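Long-range contacts in NAD(P)H-flavin oxidoreductase (Staphylococcus epidermidis ATCC 12228, PDB 3GBH), which binds flavin mononucleotide and, as a member of the nitroreductase family, probably uses NAD(P)H in flavin-dependent reduction reactions: residues Glu37-Lys41 and Thr153-Tyr159; Pro53-Val59 and Met85-Asp91; Lys67-Phe72 and Ile172-Ile176; Ala98-Gly103 and Lys116-Leu120. All coordinates share one frame; numbering follows the deposited sequence.

Read from the N terminus, the chain opens contact 1 at 37-41, contact 2 at 53-59 and contact 3 at 67-72 before any of them closes. Strand 84-91 then closes contact 2, a loop lying wholly within that of contact 1. Contact 4 follows as a short local hairpin of helices, opened and closed inside the longer loops of both contact 1 and contact 3. Helix 132-156 closes contact 1, and 172-176 closes contact 3 last, so that contact 3 crosses contacts 1 and 2. The sheet of contact 2 is the common centre: Ile39 packs on Ile56 and Val58, while Ile176 packs on Ala57 and Phe89. Contact 4 lies apart, touching none of the others.

Contact 1: residues Glu37-Lys41 and Thr153-Tyr159; sequences EIITK and TAKAHGY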
loop_
_atom_site.group_PDB
_atom_site.type_symbol
_atom_site.label_atom_id
_atom_site.label_comp_id
_atom_site.label_asym_id
_atom_site.label_seq_id
_atom_site.Cartn_x
_atom_site.Cartn_y
_atom_site.Cartn_z
ATOM N N GLU B 37 2.060 -31.580 13.772
ATOM C CA GLU B 37 2.493 -30.411 12.994
ATOM C C GLU B 37 1.711 -29.177 13.390
ATOM O O GLU B 37 2.283 -28.114 13.650
ATOM C CB GLU B 37 2.304 -30.629 11.489
ATOM C CG GLU B 37 3.268 -31.559 10.857
ATOM C CD GLU B 37 2.964 -31.786 9.350
ATOM O OE1 GLU B 37 2.250 -30.933 8.764
ATOM O OE2 GLU B 37 3.428 -32.795 8.763
ATOM N N ILE B 38 0.391 -29.324 13.464
ATOM C CA ILE B 38 -0.480 -28.256 13.927
ATOM C C ILE B 38 -0.098 -27.745 15.313
ATOM O O ILE B 38 0.034 -26.550 15.520
ATOM C CB ILE B 38 -1.962 -28.707 13.892
ATOM C CG1 ILE B 38 -2.415 -28.913 12.430
ATOM C CG2 ILE B 38 -2.843 -27.717 14.627
ATOM C CD1 ILE B 38 -3.779 -29.663 12.293
ATOM N N ILE B 39 0.095 -28.637 16.269
ATOM C CA ILE B 39 0.456 -28.207 17.630
ATOM C C ILE B 39 1.874 -27.619 17.691
ATOM O O ILE B 39 2.130 -26.640 18.393
ATOM C CB ILE B 39 0.285 -29.365 18.623
ATOM C CG1 ILE B 39 -1.212 -29.717 18.736
ATOM C CG2 ILE B 39 0.849 -28.992 20.025
ATOM C CD1 ILE B 39 -1.465 -31.077 19.412
ATOM N N THR B 40 2.807 -28.205 16.960
ATOM C CA THR B 40 4.149 -27.657 16.898
ATOM C C THR B 40 4.111 -26.157 16.471
ATOM O O THR B 40 4.715 -25.319 17.132
ATOM C CB THR B 40 5.032 -28.486 15.956
ATOM O OG1 THR B 40 5.146 -29.826 16.461
ATOM C CG2 THR B 40 6.454 -27.876 15.805
ATOM N N LYS B 41 3.399 -25.834 15.386
ATOM C CA LYS B 41 3.239 -24.440 14.934
ATOM C C LYS B 41 2.520 -23.550 15.901
ATOM O O LYS B 41 2.873 -22.402 16.067
ATOM C CB LYS B 41 2.484 -24.387 13.613
ATOM C CG LYS B 41 3.258 -24.873 12.476
ATOM C CD LYS B 41 4.167 -23.778 11.926
ATOM C CE LYS B 41 5.184 -24.353 10.935
ATOM N NZ LYS B 41 6.517 -23.716 11.153
ATOM N N THR B 153 -3.634 -22.275 12.079
ATOM C CA THR B 153 -2.816 -23.356 11.498
ATOM C C THR B 153 -3.677 -24.531 11.087
ATOM O O THR B 153 -3.478 -25.116 10.026
ATOM C CB THR B 153 -1.689 -23.842 12.463
ATOM O OG1 THR B 153 -0.914 -22.711 12.859
ATOM C CG2 THR B 153 -0.774 -24.855 11.726
ATOM N N ALA B 154 -4.666 -24.864 11.918
ATOM C CA ALA B 154 -5.601 -25.939 11.566
ATOM C C ALA B 154 -6.275 -25.613 10.227
ATOM O O ALA B 154 -6.335 -26.459 9.292
ATOM C CB ALA B 154 -6.644 -26.132 12.691
ATOM N N LYS B 155 -6.723 -24.366 10.094
ATOM C CA LYS B 155 -7.348 -23.928 8.841
ATOM C C LYS B 155 -6.383 -23.979 7.654
ATOM O O LYS B 155 -6.778 -24.330 6.536
ATOM C CB LYS B 155 -7.944 -22.541 8.990
ATOM C CG LYS B 155 -8.764 -22.075 7.804
ATOM C CD LYS B 155 -10.151 -22.655 7.813
ATOM C CE LYS B 155 -10.628 -23.028 6.437
ATOM N NZ LYS B 155 -10.445 -24.466 6.251
ATOM N N ALA B 156 -5.110 -23.653 7.876
ATOM C CA ALA B 156 -4.110 -23.713 6.800
ATOM C C ALA B 156 -3.912 -25.139 6.302
ATOM O O ALA B 156 -3.555 -25.383 5.117
ATOM C CB ALA B 156 -2.780 -23.102 7.283
ATOM N N HIS B 157 -4.138 -26.097 7.191
ATOM C CA HIS B 157 -4.070 -27.530 6.851
ATOM C C HIS B 157 -5.340 -28.063 6.230
ATOM O O HIS B 157 -5.391 -29.232 5.841
ATOM C CB HIS B 157 -3.761 -28.362 8.097
ATOM C CG HIS B 157 -2.331 -28.327 8.500
ATOM N ND1 HIS B 157 -1.532 -29.454 8.495
ATOM C CD2 HIS B 157 -1.561 -27.311 8.956
ATOM C CE1 HIS B 157 -0.322 -29.125 8.916
ATOM N NE2 HIS B 157 -0.315 -27.833 9.204
ATOM N N GLY B 158 -6.364 -27.236 6.140
ATOM C CA GLY B 158 -7.604 -27.632 5.448
ATOM C C GLY B 158 -8.696 -28.066 6.436
ATOM O O GLY B 158 -9.783 -28.463 6.035
ATOM N N TYR B 159 -8.401 -27.959 7.723
ATOM C CA TYR B 159 -9.349 -28.342 8.787
ATOM C C TYR B 159 -10.153 -27.129 9.238
ATOM O O TYR B 159 -9.865 -25.996 8.830
ATOM C CB TYR B 159 -8.600 -28.970 9.975
ATOM C CG TYR B 159 -7.878 -30.214 9.579
ATOM C CD1 TYR B 159 -8.562 -31.258 8.990
ATOM C CD2 TYR B 159 -6.510 -30.349 9.762
ATOM C CE1 TYR B 159 -7.917 -32.399 8.589
ATOM C CE2 TYR B 159 -5.845 -31.505 9.367
ATOM C CZ TYR B 159 -6.559 -32.537 8.785
ATOM O OH TYR B 159 -5.941 -33.719 8.356
#
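Ile38 passes over the imidazole of His157, its CG1 3.8 Å from the ring centroid and only 5° off the normal, a CH-pi contact over one face. The ring belongs to the C-terminal end of helix 132-156, which a Schellman motif closes: Gly158, at positive phi, follows His157, and Tyr159 N reaches back to Ala154 O at 3.0 Å. That turn brings Tyr159 to the same isoleucine, whose CD1 ends 3.8 Å from Tyr159 CD2. At the rim of the imidazole, in its plane, Glu37 OE1 comes 3.1 Å from His157 CE1, while the carboxylate is turned 56° against the ring. One turn further along helix 32-42, Lys41 CB rests 3.8 Å from Thr153 CG2, a methyl set opposite the backbone N across the CA-CB bond, which aims it at the neighbouring helix.

The second shell fixes these groups. Glu34 OE2 is hydrogen-bonded to His157 ND1; with Glu37 also close by, a positive charge on the ring might be stabilised. Gln149 O takes up Thr153 OG1, and Tyr28 OH pairs with Tyr159 OH. Lys41 leads out of the contact, its NZ hydrogen-bonded to Asn16 OD1 of the second subunit.

Contact 2: residues Pro53-Val59 and Met85-Asp91; sequences PWRIAVV and MLIIFGD
Arg55 and Asp91 meet at one end of this strand pair in a salt bridge, Arg55 NH2 lying 2.9 Å from Asp91 OD2. The acid offers its anti lone pair, yet OD2 sits 33° out of the guanidinium plane and the two flat groups are 76° apart, so the grip is angled rather than the coplanar two-pronged kind. The rest of the guanidinium is also engaged: Arg55 NH1 donates to Trp54 O at 2.8 Å and to Gln52 O, and Arg55 NE donates to a water at 2.9 Å that bonds only weakly to Asp91 OD2. The other oxygen, OD1, makes a salt bridge with Arg182 NE and accepts a hydrogen bond from Gln93 N.

Strands 54-59 and 84-91 run antiparallel in the central sheet of the nitroreductase fold. Their hydrogen-bonded pairs are Arg55 with Phe89, Ala57 with Ile87, and Val59 with Met85 (a selenomethionine), each satisfied in both directions; Phe89 N lies 2.9 Å from Arg55 O. Beyond them Asp91 N donates to Pro53 O at 2.8 Å. The other edge of 54-59 pairs in parallel with a strand of the second subunit, continuing the sheet across the interface. Between the non-hydrogen-bonded partners, Leu86 CD2 lies alongside Val58 CG1 at 3.7 Å.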
loop_
_atom_site.group_PDB
_atom_site.type_symbol
_atom_site.label_atom_id
_atom_site.label_comp_id
_atom_site.label_asym_id
_atom_site.label_seq_id
_atom_site.Cartn_x
_atom_site.Cartn_y
_atom_site.Cartn_z
ATOM N N PRO B 53 2.749 -21.990 29.487
ATOM C CA PRO B 53 1.956 -22.700 30.502
ATOM C C PRO B 53 0.804 -23.576 29.958
ATOM O O PRO B 53 0.039 -24.194 30.749
ATOM C CB PRO B 53 1.390 -21.560 31.315
ATOM C CG PRO B 53 1.126 -20.476 30.291
ATOM C CD PRO B 53 2.312 -20.595 29.325
ATOM N N TRP B 54 0.664 -23.633 28.639
ATOM C CA TRP B 54 -0.464 -24.312 28.026
ATOM C C TRP B 54 -0.263 -25.810 28.064
ATOM O O TRP B 54 0.856 -26.298 27.872
ATOM C CB TRP B 54 -0.663 -23.881 26.581
ATOM C CG TRP B 54 0.613 -23.694 25.810
ATOM C CD1 TRP B 54 1.479 -24.662 25.409
ATOM C CD2 TRP B 54 1.176 -22.445 25.378
ATOM N NE1 TRP B 54 2.527 -24.103 24.719
ATOM C CE2 TRP B 54 2.371 -22.740 24.699
ATOM C CE3 TRP B 54 0.775 -21.114 25.489
ATOM C CZ2 TRP B 54 3.174 -21.752 24.145
ATOM C CZ3 TRP B 54 1.569 -20.128 24.943
ATOM C CH2 TRP B 54 2.742 -20.441 24.275
ATOM N N ARG B 55 -1.368 -26.534 28.278
ATOM C CA ARG B 55 -1.365 -28.003 28.279
ATOM C C ARG B 55 -2.583 -28.472 27.496
ATOM O O ARG B 55 -3.708 -28.133 27.843
ATOM C CB ARG B 55 -1.450 -28.522 29.708
ATOM C CG ARG B 55 -0.337 -27.995 30.636
ATOM C CD ARG B 55 1.075 -28.464 30.268
ATOM N NE ARG B 55 2.025 -27.932 31.242
ATOM C CZ ARG B 55 2.821 -26.887 31.046
ATOM N NH1 ARG B 55 2.857 -26.239 29.886
ATOM N NH2 ARG B 55 3.600 -26.487 32.032
ATOM N N ILE B 56 -2.364 -29.263 26.457
ATOM C CA ILE B 56 -3.436 -29.652 25.526
ATOM C C ILE B 56 -3.834 -31.127 25.733
ATOM O O ILE B 56 -3.023 -32.027 25.515
ATOM C CB ILE B 56 -3.012 -29.447 24.063
ATOM C CG1 ILE B 56 -2.516 -28.003 23.840
ATOM C CG2 ILE B 56 -4.219 -29.804 23.117
ATOM C CD1 ILE B 56 -1.937 -27.747 22.443
ATOM N N ALA B 57 -5.082 -31.359 26.162
ATOM C CA ALA B 57 -5.682 -32.697 26.170
ATOM C C ALA B 57 -6.388 -32.880 24.823
ATOM O O ALA B 57 -7.371 -32.191 24.544
ATOM C CB ALA B 57 -6.681 -32.857 27.350
ATOM N N VAL B 58 -5.860 -33.772 23.978
ATOM C CA VAL B 58 -6.425 -34.017 22.650
ATOM C C VAL B 58 -7.375 -35.201 22.829
ATOM O O VAL B 58 -6.949 -36.373 22.796
ATOM C CB VAL B 58 -5.321 -34.346 21.630
ATOM C CG1 VAL B 58 -5.908 -34.552 20.244
ATOM C CG2 VAL B 58 -4.195 -33.251 21.635
ATOM N N VAL B 59 -8.653 -34.894 23.077
ATOM C CA VAL B 59 -9.649 -35.926 23.303
ATOM C C VAL B 59 -10.135 -36.494 21.977
ATOM O O VAL B 59 -10.903 -35.870 21.272
ATOM C CB VAL B 59 -10.845 -35.402 24.127
ATOM C CG1 VAL B 59 -11.869 -36.524 24.350
ATOM C CG2 VAL B 59 -10.339 -34.832 25.451
HETATM N N MSE B 85 -11.654 -33.296 20.294
HETATM C CA MSE B 85 -11.952 -32.121 21.117
HETATM C C MSE B 85 -10.702 -31.770 21.911
HETATM O O MSE B 85 -10.294 -32.511 22.813
HETATM C CB MSE B 85 -13.101 -32.409 22.069
HETATM C CG MSE B 85 -13.479 -31.226 22.965
HETATM SE SE MSE B 85 -14.178 -29.693 21.986
HETATM C CE MSE B 85 -15.958 -30.374 21.679
ATOM N N LEU B 86 -10.101 -30.641 21.575
ATOM C CA LEU B 86 -8.920 -30.157 22.262
ATOM C C LEU B 86 -9.405 -29.418 23.495
ATOM O O LEU B 86 -10.258 -28.561 23.374
ATOM C CB LEU B 86 -8.123 -29.215 21.366
ATOM C CG LEU B 86 -7.798 -29.696 19.946
ATOM C CD1 LEU B 86 -6.887 -28.705 19.229
ATOM C CD2 LEU B 86 -7.169 -31.071 19.966
ATOM N N ILE B 87 -8.910 -29.779 24.672
ATOM C CA ILE B 87 -9.193 -28.998 25.876
ATOM C C ILE B 87 -7.873 -28.427 26.364
ATOM O O ILE B 87 -6.953 -29.177 26.686
ATOM C CB ILE B 87 -9.864 -29.826 26.958
ATOM C CG1 ILE B 87 -11.056 -30.609 26.375
ATOM C CG2 ILE B 87 -10.331 -28.927 28.126
ATOM C CD1 ILE B 87 -11.735 -31.576 27.381
ATOM N N ILE B 88 -7.782 -27.096 26.402
ATOM C CA ILE B 88 -6.544 -26.416 26.732
ATOM C C ILE B 88 -6.638 -25.925 28.171
ATOM O O ILE B 88 -7.573 -25.234 28.539
ATOM C CB ILE B 88 -6.284 -25.248 25.792
ATOM C CG1 ILE B 88 -6.150 -25.749 24.342
ATOM C CG2 ILE B 88 -5.027 -24.475 26.212
ATOM C CD1 ILE B 88 -6.408 -24.678 23.318
ATOM N N PHE B 89 -5.671 -26.358 28.972
ATOM C CA PHE B 89 -5.546 -26.041 30.363
ATOM C C PHE B 89 -4.323 -25.141 30.527
ATOM O O PHE B 89 -3.400 -25.184 29.719
ATOM C CB PHE B 89 -5.304 -27.316 31.169
ATOM C CG PHE B 89 -6.484 -28.235 31.254
ATOM C CD1 PHE B 89 -6.741 -29.143 30.234
ATOM C CD2 PHE B 89 -7.322 -28.212 32.373
ATOM C CE1 PHE B 89 -7.820 -29.996 30.308
ATOM C CE2 PHE B 89 -8.395 -29.043 32.472
ATOM C CZ PHE B 89 -8.664 -29.958 31.428
ATOM N N GLY B 90 -4.333 -24.344 31.580
ATOM C CA GLY B 90 -3.201 -23.523 31.953
ATOM C C GLY B 90 -2.596 -24.116 33.218
ATOM O O GLY B 90 -3.310 -24.491 34.140
ATOM N N ASP B 91 -1.281 -24.242 33.247
ATOM C CA ASP B 91 -0.577 -24.777 34.426
ATOM C C ASP B 91 -0.246 -23.608 35.366
ATOM O O ASP B 91 0.567 -22.758 35.042
ATOM C CB ASP B 91 0.688 -25.500 33.957
ATOM C CG ASP B 91 1.499 -26.069 35.065
ATOM O OD1 ASP B 91 1.093 -26.059 36.267
ATOM O OD2 ASP B 91 2.549 -26.600 34.696
HETATM O O HOH W 1 2.752 -29.746 33.358
#

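Contact 3: residues Lys67-Phe72 and Ile172-Ile176; sequences KVKESF and IADII
The backbone N of Phe72, whose ring touches Ile172 across the contact, is held by two carbonyls at once: Lys69 O at 3.0 Å and, more weakly, Val68 O at 3.3 Å. Segment 67-72, on helix 62-68 and the turn at its end, packs on the single-turn helix 172-176, both of them beside the central sheet of the nitroreductase fold. No hydrogen bond joins the two segments, and hydrocarbon does the work. Val68 is the hub. Its CG1, anti to the carbonyl carbon, is received by three isoleucines: Ile176 CG2 at 3.6 Å, Ile172 CD1 at 3.9 Å and Ile175 CG2 at 4.0 Å.

Ile172 reaches that far because CG1 is anti to the backbone N (chi1 -168°) and the chain then bends at chi2 (63°), carrying CD1 toward Val68 and on to Ser71 CB at 4.2 Å. Nearer the surface, Ile175 CG2 lies against the backbone of Lys67.

Further out, the ring of Phe72 meets that of Phe167, their planes about 10° apart, and packs on Met85, while Ile172 packs on Ile87; the two segments thus bear on the same strand, 84-91. A backbone hydrogen bond joins Ser71 and Asp168. At the end of the contact, Phe72 CE1 stands 4.5 Å from Ile172 CD1.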
loop_
_atom_site.group_PDB
_atom_site.type_symbol
_atom_site.label_atom_id
_atom_site.label_comp_id
_atom_site.label_asym_id
_atom_site.label_seq_id
_atom_site.Cartn_x
_atom_site.Cartn_y
_atom_site.Cartn_z
ATOM N N LYS B 67 -16.771 -40.092 28.327
ATOM C CA LYS B 67 -16.549 -39.596 29.681
ATOM C C LYS B 67 -16.793 -38.117 29.810
ATOM O O LYS B 67 -17.280 -37.670 30.839
ATOM C CB LYS B 67 -15.134 -39.911 30.165
ATOM C CG LYS B 67 -14.946 -41.370 30.530
ATOM C CD LYS B 67 -13.498 -41.597 30.975
ATOM C CE LYS B 67 -13.295 -42.957 31.603
ATOM N NZ LYS B 67 -11.833 -43.264 31.751
ATOM N N VAL B 68 -16.445 -37.344 28.786
ATOM C CA VAL B 68 -16.645 -35.895 28.876
ATOM C C VAL B 68 -17.984 -35.436 28.269
ATOM O O VAL B 68 -18.268 -34.238 28.247
ATOM C CB VAL B 68 -15.509 -35.116 28.242
ATOM C CG1 VAL B 68 -14.163 -35.575 28.796
ATOM C CG2 VAL B 68 -15.552 -35.227 26.738
ATOM N N LYS B 69 -18.820 -36.376 27.820
ATOM C CA LYS B 69 -19.986 -36.017 27.026
ATOM C C LYS B 69 -20.909 -35.075 27.807
ATOM O O LYS B 69 -21.255 -34.017 27.314
ATOM C CB LYS B 69 -20.732 -37.278 26.583
ATOM C CG LYS B 69 -21.920 -37.058 25.631
ATOM C CD LYS B 69 -22.751 -38.358 25.491
ATOM N N GLU B 70 -21.283 -35.444 29.027
ATOM C CA GLU B 70 -22.218 -34.629 29.819
ATOM C C GLU B 70 -21.634 -33.242 30.097
ATOM O O GLU B 70 -22.364 -32.258 30.094
ATOM C CB GLU B 70 -22.634 -35.344 31.122
ATOM N N SER B 71 -20.316 -33.161 30.285
ATOM C CA SER B 71 -19.651 -31.875 30.493
ATOM C C SER B 71 -19.704 -30.916 29.298
ATOM O O SER B 71 -19.394 -29.738 29.457
ATOM C CB SER B 71 -18.184 -32.089 30.878
ATOM O OG SER B 71 -18.092 -32.903 32.034
ATOM N N PHE B 72 -20.024 -31.400 28.101
ATOM C CA PHE B 72 -20.116 -30.496 26.962
ATOM C C PHE B 72 -21.509 -30.004 26.671
ATOM O O PHE B 72 -21.687 -29.141 25.818
ATOM C CB PHE B 72 -19.394 -31.052 25.731
ATOM C CG PHE B 72 -17.940 -30.794 25.785
ATOM C CD1 PHE B 72 -17.118 -31.632 26.507
ATOM C CD2 PHE B 72 -17.400 -29.672 25.206
ATOM C CE1 PHE B 72 -15.759 -31.367 26.625
ATOM C CE2 PHE B 72 -16.039 -29.401 25.308
ATOM C CZ PHE B 72 -15.219 -30.238 26.021
ATOM N N ILE B 172 -14.090 -30.642 34.730
ATOM C CA ILE B 172 -13.437 -31.248 33.572
ATOM C C ILE B 172 -12.044 -31.829 33.872
ATOM O O ILE B 172 -11.707 -32.924 33.382
ATOM C CB ILE B 172 -13.399 -30.272 32.354
ATOM C CG1 ILE B 172 -12.994 -31.027 31.080
ATOM C CG2 ILE B 172 -12.556 -29.047 32.671
ATOM C CD1 ILE B 172 -14.030 -32.142 30.663
ATOM N N ALA B 173 -11.236 -31.126 34.668
ATOM C CA ALA B 173 -9.900 -31.650 35.053
ATOM C C ALA B 173 -10.006 -33.009 35.719
ATOM O O ALA B 173 -9.306 -33.960 35.350
ATOM C CB ALA B 173 -9.138 -30.665 35.976
ATOM N N ASP B 174 -10.893 -33.109 36.705
ATOM C CA ASP B 174 -11.097 -34.368 37.399
ATOM C C ASP B 174 -11.530 -35.498 36.458
ATOM O O ASP B 174 -11.121 -36.653 36.628
ATOM C CB ASP B 174 -12.155 -34.213 38.500
ATOM C CG ASP B 174 -11.706 -33.286 39.639
ATOM O OD1 ASP B 174 -10.495 -33.299 40.002
ATOM O OD2 ASP B 174 -12.581 -32.548 40.169
ATOM N N ILE B 175 -12.404 -35.175 35.509
ATOM C CA ILE B 175 -12.976 -36.171 34.613
ATOM C C ILE B 175 -11.884 -36.762 33.718
ATOM O O ILE B 175 -11.822 -37.956 33.521
ATOM C CB ILE B 175 -14.154 -35.583 33.757
ATOM C CG1 ILE B 175 -15.354 -35.281 34.659
ATOM C CG2 ILE B 175 -14.575 -36.555 32.663
ATOM C CD1 ILE B 175 -16.418 -34.405 34.022
ATOM N N ILE B 176 -11.003 -35.931 33.198
ATOM C CA ILE B 176 -9.981 -36.432 32.284
ATOM C C ILE B 176 -8.700 -36.885 32.980
ATOM O O ILE B 176 -7.856 -37.514 32.355
ATOM C CB ILE B 176 -9.669 -35.451 31.143
ATOM C CG1 ILE B 176 -8.868 -34.251 31.622
ATOM C CG2 ILE B 176 -10.977 -34.979 30.473
ATOM C CD1 ILE B 176 -8.549 -33.289 30.491
#

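Contact 4: residues Ala98-Gly103 and Lys116-Leu120; sequences AEQIYG and KAQLL
Tyr102 can be followed outward through the helix 113-128 residues it meets. Its CB rests against the aliphatic part of Lys116, 3.8 Å from Lys116 CG. At Tyr102 CG the ring begins, and Leu120 CD2 sits over its centre, 3.9 Å from the centroid and 11° off the normal, a CH-pi contact. Further along, Tyr102 CE2 presents the ring edge to Leu119 CD1 at 3.9 Å, so the two leucines take a face and an edge of one ring. The tip leaves the pair: Tyr102 OH is hydrogen-bonded to Val49 O, between Ser48 and Asn50, which line a flavin mononucleotide pocket.

The helices form a roughly antiparallel hairpin in this nitroreductase-family protein; their short segments run at 143° with axes 10.8 Å apart. On the flank of the hairpin Glu99 OE1 and Lys116 NZ make a salt bridge at 2.9 Å, weak as a hydrogen bond. The lysine chain starts extended and then bends at chi3 (92°) and chi4, bringing its ammonium back to Glu99; Glu113 is a second salt-bridge partner. Leu120 makes contacts through both branches, with CD2 also 3.9 Å from Ala98 CB and CD1 3.8 Å from Glu99 OE2. Just past Gly103, Asp104 and Glu107 of the same helix bind calcium.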
loop_
_atom_site.group_PDB
_atom_site.type_symbol
_atom_site.label_atom_id
_atom_site.label_comp_id
_atom_site.label_asym_id
_atom_site.label_seq_id
_atom_site.Cartn_x
_atom_site.Cartn_y
_atom_site.Cartn_z
ATOM N N ALA B 98 10.777 -24.023 34.188
ATOM C CA ALA B 98 11.714 -22.935 33.890
ATOM C C ALA B 98 13.134 -23.451 33.637
ATOM O O ALA B 98 13.775 -23.058 32.666
ATOM C CB ALA B 98 11.719 -21.915 35.025
ATOM N N GLU B 99 13.616 -24.348 34.491
ATOM C CA GLU B 99 14.979 -24.845 34.357
ATOM C C GLU B 99 15.130 -25.557 33.017
ATOM O O GLU B 99 16.114 -25.360 32.316
ATOM C CB GLU B 99 15.371 -25.741 35.535
ATOM C CG GLU B 99 15.574 -24.980 36.889
ATOM C CD GLU B 99 16.816 -24.058 36.894
ATOM O OE1 GLU B 99 17.640 -24.136 35.930
ATOM O OE2 GLU B 99 16.966 -23.269 37.873
ATOM N N GLN B 100 14.110 -26.329 32.639
ATOM C CA GLN B 100 14.122 -27.063 31.366
ATOM C C GLN B 100 14.164 -26.142 30.172
ATOM O O GLN B 100 14.997 -26.320 29.281
ATOM C CB GLN B 100 12.875 -27.948 31.240
ATOM C CG GLN B 100 12.877 -28.798 29.992
ATOM C CD GLN B 100 11.577 -29.551 29.778
ATOM O OE1 GLN B 100 10.685 -29.553 30.639
ATOM N NE2 GLN B 100 11.462 -30.197 28.607
ATOM N N ILE B 101 13.238 -25.173 30.153
ATOM C CA ILE B 101 13.065 -24.245 29.049
ATOM C C ILE B 101 14.317 -23.403 28.862
ATOM O O ILE B 101 14.899 -23.307 27.752
ATOM C CB ILE B 101 11.812 -23.305 29.313
ATOM C CG1 ILE B 101 10.506 -24.109 29.233
ATOM C CG2 ILE B 101 11.706 -22.171 28.297
ATOM C CD1 ILE B 101 9.265 -23.332 29.747
ATOM N N TYR B 102 14.745 -22.788 29.954
ATOM C CA TYR B 102 15.879 -21.883 29.887
ATOM C C TYR B 102 17.155 -22.675 29.669
ATOM O O TYR B 102 18.043 -22.231 28.939
ATOM C CB TYR B 102 15.922 -20.979 31.107
ATOM C CG TYR B 102 14.880 -19.860 31.026
ATOM C CD1 TYR B 102 13.509 -20.128 31.012
ATOM C CD2 TYR B 102 15.276 -18.549 30.940
ATOM C CE1 TYR B 102 12.556 -19.074 30.924
ATOM C CE2 TYR B 102 14.363 -17.512 30.860
ATOM C CZ TYR B 102 13.016 -17.766 30.850
ATOM O OH TYR B 102 12.146 -16.701 30.749
ATOM N N GLY B 103 17.212 -23.869 30.236
ATOM C CA GLY B 103 18.311 -24.803 29.982
ATOM C C GLY B 103 18.439 -25.133 28.496
ATOM O O GLY B 103 19.544 -25.174 27.945
ATOM N N LYS B 116 21.201 -16.871 31.754
ATOM C CA LYS B 116 20.066 -17.676 32.195
ATOM C C LYS B 116 19.877 -17.513 33.726
ATOM O O LYS B 116 18.773 -17.311 34.171
ATOM C CB LYS B 116 20.204 -19.140 31.827
ATOM C CG LYS B 116 19.235 -20.015 32.597
ATOM C CD LYS B 116 19.448 -21.491 32.385
ATOM C CE LYS B 116 20.345 -22.051 33.401
ATOM N NZ LYS B 116 19.800 -22.662 34.606
ATOM N N ALA B 117 20.956 -17.610 34.488
ATOM C CA ALA B 117 20.902 -17.522 35.956
ATOM C C ALA B 117 20.357 -16.160 36.393
ATOM O O ALA B 117 19.525 -16.082 37.304
ATOM C CB ALA B 117 22.264 -17.785 36.564
ATOM N N GLN B 118 20.789 -15.100 35.710
ATOM C CA GLN B 118 20.352 -13.749 36.042
ATOM C C GLN B 118 18.876 -13.597 35.766
ATOM O O GLN B 118 18.175 -12.979 36.542
ATOM C CB GLN B 118 21.158 -12.681 35.270
ATOM C CG GLN B 118 22.636 -12.570 35.623
ATOM C CD GLN B 118 22.889 -12.275 37.099
ATOM O OE1 GLN B 118 22.059 -11.695 37.780
ATOM N NE2 GLN B 118 24.024 -12.705 37.595
ATOM N N LEU B 119 18.400 -14.159 34.656
ATOM C CA LEU B 119 16.991 -14.078 34.300
ATOM C C LEU B 119 16.123 -14.838 35.317
ATOM O O LEU B 119 15.120 -14.311 35.833
ATOM C CB LEU B 119 16.741 -14.646 32.900
ATOM C CG LEU B 119 17.208 -13.836 31.697
ATOM C CD1 LEU B 119 17.092 -14.722 30.459
ATOM C CD2 LEU B 119 16.361 -12.556 31.550
ATOM N N LEU B 120 16.504 -16.080 35.599
ATOM C CA LEU B 120 15.710 -16.897 36.521
ATOM C C LEU B 120 15.753 -16.340 37.946
ATOM O O LEU B 120 14.792 -16.513 38.682
ATOM C CB LEU B 120 16.153 -18.364 36.500
ATOM C CG LEU B 120 15.864 -19.111 35.179
ATOM C CD1 LEU B 120 16.362 -20.527 35.291
ATOM C CD2 LEU B 120 14.395 -19.075 34.796
#